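Local atomic coordinates of halorhodopsin (Halobacterium salinarum, PDB entry 2JAF), a protein that serves as a light-driven chloride pump of the archaeal membrane, carrying retinal as its chromophore within a bundle of seven transmembrane helices. Residues 224-227 and 228-231; 249-252 and 253-257. The protein carries 2 engineered substitutions. All blocks are in the same frame, centred on the assembly; numbering follows the deposited sequence.

Contact 1: 224-227 and 228-231. Engineered in segment 228-231: Ala229 (natural residue Val).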
# COMPACT_ATOMS: atom_id res chain seq x y z
N VAL A 224 25.43 20.22 -6.70
CA VAL A 224 24.59 21.41 -6.58
C VAL A 224 24.15 21.36 -5.12
O VAL A 224 23.43 20.46 -4.72
CB VAL A 224 23.33 21.34 -7.48
CG1 VAL A 224 22.32 22.38 -7.02
CG2 VAL A 224 23.70 21.62 -8.93
N GLN A 225 24.60 22.32 -4.32
CA GLN A 225 24.27 22.33 -2.91
C GLN A 225 23.05 23.16 -2.52
O GLN A 225 22.70 23.24 -1.35
CB GLN A 225 25.49 22.80 -2.10
CG GLN A 225 26.57 21.74 -2.04
CD GLN A 225 27.81 22.20 -1.31
OE1 GLN A 225 27.76 23.11 -0.49
NE2 GLN A 225 28.94 21.56 -1.60
N SER A 226 22.40 23.76 -3.51
CA SER A 226 21.22 24.58 -3.26
C SER A 226 19.94 23.75 -3.21
O SER A 226 19.56 23.12 -4.20
CB SER A 226 21.08 25.66 -4.35
OG SER A 226 19.80 26.27 -4.31
N VAL A 227 19.28 23.75 -2.05
CA VAL A 227 18.04 23.00 -1.89
C VAL A 227 16.96 23.63 -2.76
O VAL A 227 16.10 22.94 -3.31
CB VAL A 227 17.59 22.98 -0.40
CG1 VAL A 227 17.33 24.40 0.10
CG2 VAL A 227 16.35 22.11 -0.24
N GLY A 228 17.03 24.95 -2.90
CA GLY A 228 16.06 25.64 -3.74
C GLY A 228 16.18 25.19 -5.19
O GLY A 228 15.18 25.03 -5.89
N ALA A 229 17.42 25.00 -5.65
CA ALA A 229 17.66 24.59 -7.03
C ALA A 229 17.22 23.14 -7.26
O ALA A 229 16.59 22.83 -8.27
CB ALA A 229 19.14 24.74 -7.37
N THR A 230 17.55 22.26 -6.32
CA THR A 230 17.17 20.86 -6.43
C THR A 230 15.64 20.76 -6.46
O THR A 230 15.06 19.99 -7.23
CB THR A 230 17.70 20.04 -5.23
OG1 THR A 230 19.13 20.13 -5.18
CG2 THR A 230 17.30 18.58 -5.36
N SER A 231 14.98 21.56 -5.63
CA SER A 231 13.52 21.55 -5.59
C SER A 231 12.93 21.97 -6.93
O SER A 231 12.00 21.33 -7.43
CB SER A 231 13.02 22.48 -4.47
OG SER A 231 11.62 22.34 -4.30
O HOH W 1 18.71 27.56 -1.98
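Ser226 and Ala229 meet in a textbook N-cap, the device by which a side chain stands in for the backbone acceptor missing from the first turn of a helix. A chi1 of 167° swings OG beside the serine's own carbonyl carbon, from where the hydroxyl reaches forward over the first turn and accepts from Ala229 N at 3.0 Å, the N-H...O angle being 153°. The tight part lies around the serine carbonyl: Thr230 N reaches Ser226 O at 3.0 Å, while Thr230 OG1 gives the same oxygen a second bond, 3.2 Å long, from the other face of the carbonyl plane. Ser231 N continues the helical pattern to Val227 O, and its own hydroxyl is hydrogen-bonded to Ser32, Gln105 and Arg108. The opposite character appears beside the cap. There Val224 CG1 merely rests on the methyl of Ala229, an engineered residue that is valine in nature, with CB 4.0 Å away. A water molecule lies 2.9 Å from Ser226 OG and takes the Gly228 N-H at 3.2 Å. Between them, the hydroxyl and the water thus satisfy two first-turn amides, and the Ser226 carbonyl oxygen, gripped by two Thr230 donors, ties the loop after helix 193-216 to helix 227-255.

Contact 2: 249-252 and 253-257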
# COMPACT_ATOMS: atom_id res chain seq x y z
N LEU A 249 -2.12 12.44 -22.94
CA LEU A 249 -2.85 11.18 -22.85
C LEU A 249 -4.36 11.38 -22.93
O LEU A 249 -5.04 10.74 -23.74
CB LEU A 249 -2.47 10.46 -21.55
CG LEU A 249 -3.24 9.23 -21.06
CD1 LEU A 249 -3.68 8.34 -22.22
CD2 LEU A 249 -2.36 8.46 -20.09
N LEU A 250 -4.88 12.29 -22.12
CA LEU A 250 -6.31 12.57 -22.08
C LEU A 250 -6.85 13.11 -23.40
O LEU A 250 -7.92 12.69 -23.87
CB LEU A 250 -6.61 13.55 -20.95
CG LEU A 250 -8.09 13.81 -20.64
CD1 LEU A 250 -8.83 12.48 -20.46
CD2 LEU A 250 -8.20 14.65 -19.38
N ARG A 251 -6.11 14.03 -24.01
CA ARG A 251 -6.53 14.63 -25.28
C ARG A 251 -6.68 13.56 -26.36
O ARG A 251 -7.61 13.61 -27.16
CB ARG A 251 -5.53 15.69 -25.73
CG ARG A 251 -5.92 16.39 -27.04
CD ARG A 251 -4.90 17.45 -27.47
NE ARG A 251 -3.58 16.87 -27.71
CZ ARG A 251 -2.51 17.58 -28.07
NH1 ARG A 251 -2.59 18.89 -28.23
NH2 ARG A 251 -1.35 16.96 -28.25
N TRP A 252 -5.76 12.60 -26.37
CA TRP A 252 -5.80 11.54 -27.37
C TRP A 252 -7.03 10.67 -27.12
O TRP A 252 -7.75 10.33 -28.06
CB TRP A 252 -4.54 10.67 -27.30
CG TRP A 252 -4.45 9.70 -28.45
CD1 TRP A 252 -3.88 9.93 -29.68
CD2 TRP A 252 -5.01 8.39 -28.51
NE1 TRP A 252 -4.05 8.84 -30.50
CE2 TRP A 252 -4.74 7.88 -29.81
CE3 TRP A 252 -5.71 7.59 -27.60
CZ2 TRP A 252 -5.16 6.60 -30.21
CZ3 TRP A 252 -6.13 6.32 -28.01
CH2 TRP A 252 -5.85 5.84 -29.30
N VAL A 253 -7.25 10.30 -25.87
CA VAL A 253 -8.39 9.47 -25.51
C VAL A 253 -9.71 10.12 -25.93
O VAL A 253 -10.62 9.44 -26.42
CB VAL A 253 -8.42 9.18 -23.99
CG1 VAL A 253 -9.72 8.49 -23.60
CG2 VAL A 253 -7.23 8.30 -23.61
N ALA A 254 -9.81 11.44 -25.75
CA ALA A 254 -11.03 12.16 -26.11
C ALA A 254 -11.29 12.13 -27.62
O ALA A 254 -12.44 12.08 -28.06
CB ALA A 254 -10.96 13.60 -25.62
N ASN A 255 -10.21 12.16 -28.40
CA ASN A 255 -10.32 12.14 -29.86
C ASN A 255 -10.29 10.74 -30.46
O ASN A 255 -10.33 10.58 -31.68
CB ASN A 255 -9.18 12.97 -30.47
CG ASN A 255 -9.26 14.43 -30.10
OD1 ASN A 255 -10.26 15.10 -30.36
ND2 ASN A 255 -8.19 14.94 -29.49
N ASN A 256 -10.22 9.72 -29.60
CA ASN A 256 -10.16 8.34 -30.07
C ASN A 256 -10.96 7.40 -29.17
O ASN A 256 -10.55 6.26 -28.92
CB ASN A 256 -8.70 7.89 -30.14
CG ASN A 256 -7.88 8.72 -31.12
OD1 ASN A 256 -7.90 8.47 -32.32
ND2 ASN A 256 -7.18 9.73 -30.61
N GLU A 257 -12.11 7.87 -28.71
CA GLU A 257 -12.98 7.09 -27.84
C GLU A 257 -13.33 5.72 -28.41
O GLU A 257 -13.36 4.73 -27.66
CB GLU A 257 -14.26 7.88 -27.55
CG GLU A 257 -14.09 8.98 -26.52
CD GLU A 257 -15.25 9.96 -26.51
OE1 GLU A 257 -15.33 10.78 -25.58
OE2 GLU A 257 -16.07 9.91 -27.45
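The indole of Trp252 carries the carboxamide of Asn256 over one face, an amide-aromatic stack with the two planes 18° apart. It lies at the C-terminal end of helix 227-255, the seventh transmembrane helix of the rhodopsin fold. Asn256 ND2 stands 3.1 Å above the ring plane, displaced toward the rim, whereas Asn256 CB makes a CH-pi contact 3.6 Å from the centroid of the six-membered ring of Trp252, almost on its normal. Around the indole, Leu126 of helix 106-127, Ile195 of helix 193-216 and Thr192 add further side-chain contacts. With CG opposite its carbonyl carbon (chi1 -62°), Asn256 folds back over the preceding turn. Replacing Trp252 with an alanine would probably cost the Asn256 amide and CB their flat indole partner, leaving the bond to the main-chain oxygen to hold the amide by itself. Further back, Leu249 and Val253 lie side by side, CD1 of the leucine 3.8 Å from CG2 of the valine, and the main-chain bonds from Val253 N to Leu249 O and from Ala254 N to Leu250 O keep the helix regular. At the last turn a side chain takes over: Asn256 ND2 donates to Trp252 O at 2.7 Å and 161°, the acceptor lying near the plane of the amide.

Overall arrangement
Followed from the N terminus, the chain has already passed through six transmembrane helices when contact 1 turns the loop after helix 193-216 into helix 227-255; contact 2 comes at the far end of that same helix. The two are therefore in series, neither nested nor crossing, and each spans a few consecutive residues instead of closing a long loop. Their centres are about 37 Å apart, on opposite sides of the chain's centre, with no direct touch. Both ends of the helix meet helices 27-50, 106-127 and 193-216, helix 106-127 through Arg108 at contact 1 and through Leu126 at contact 2. Between the contacts along the helix lies the last residue, in sequence, of the retinal pocket.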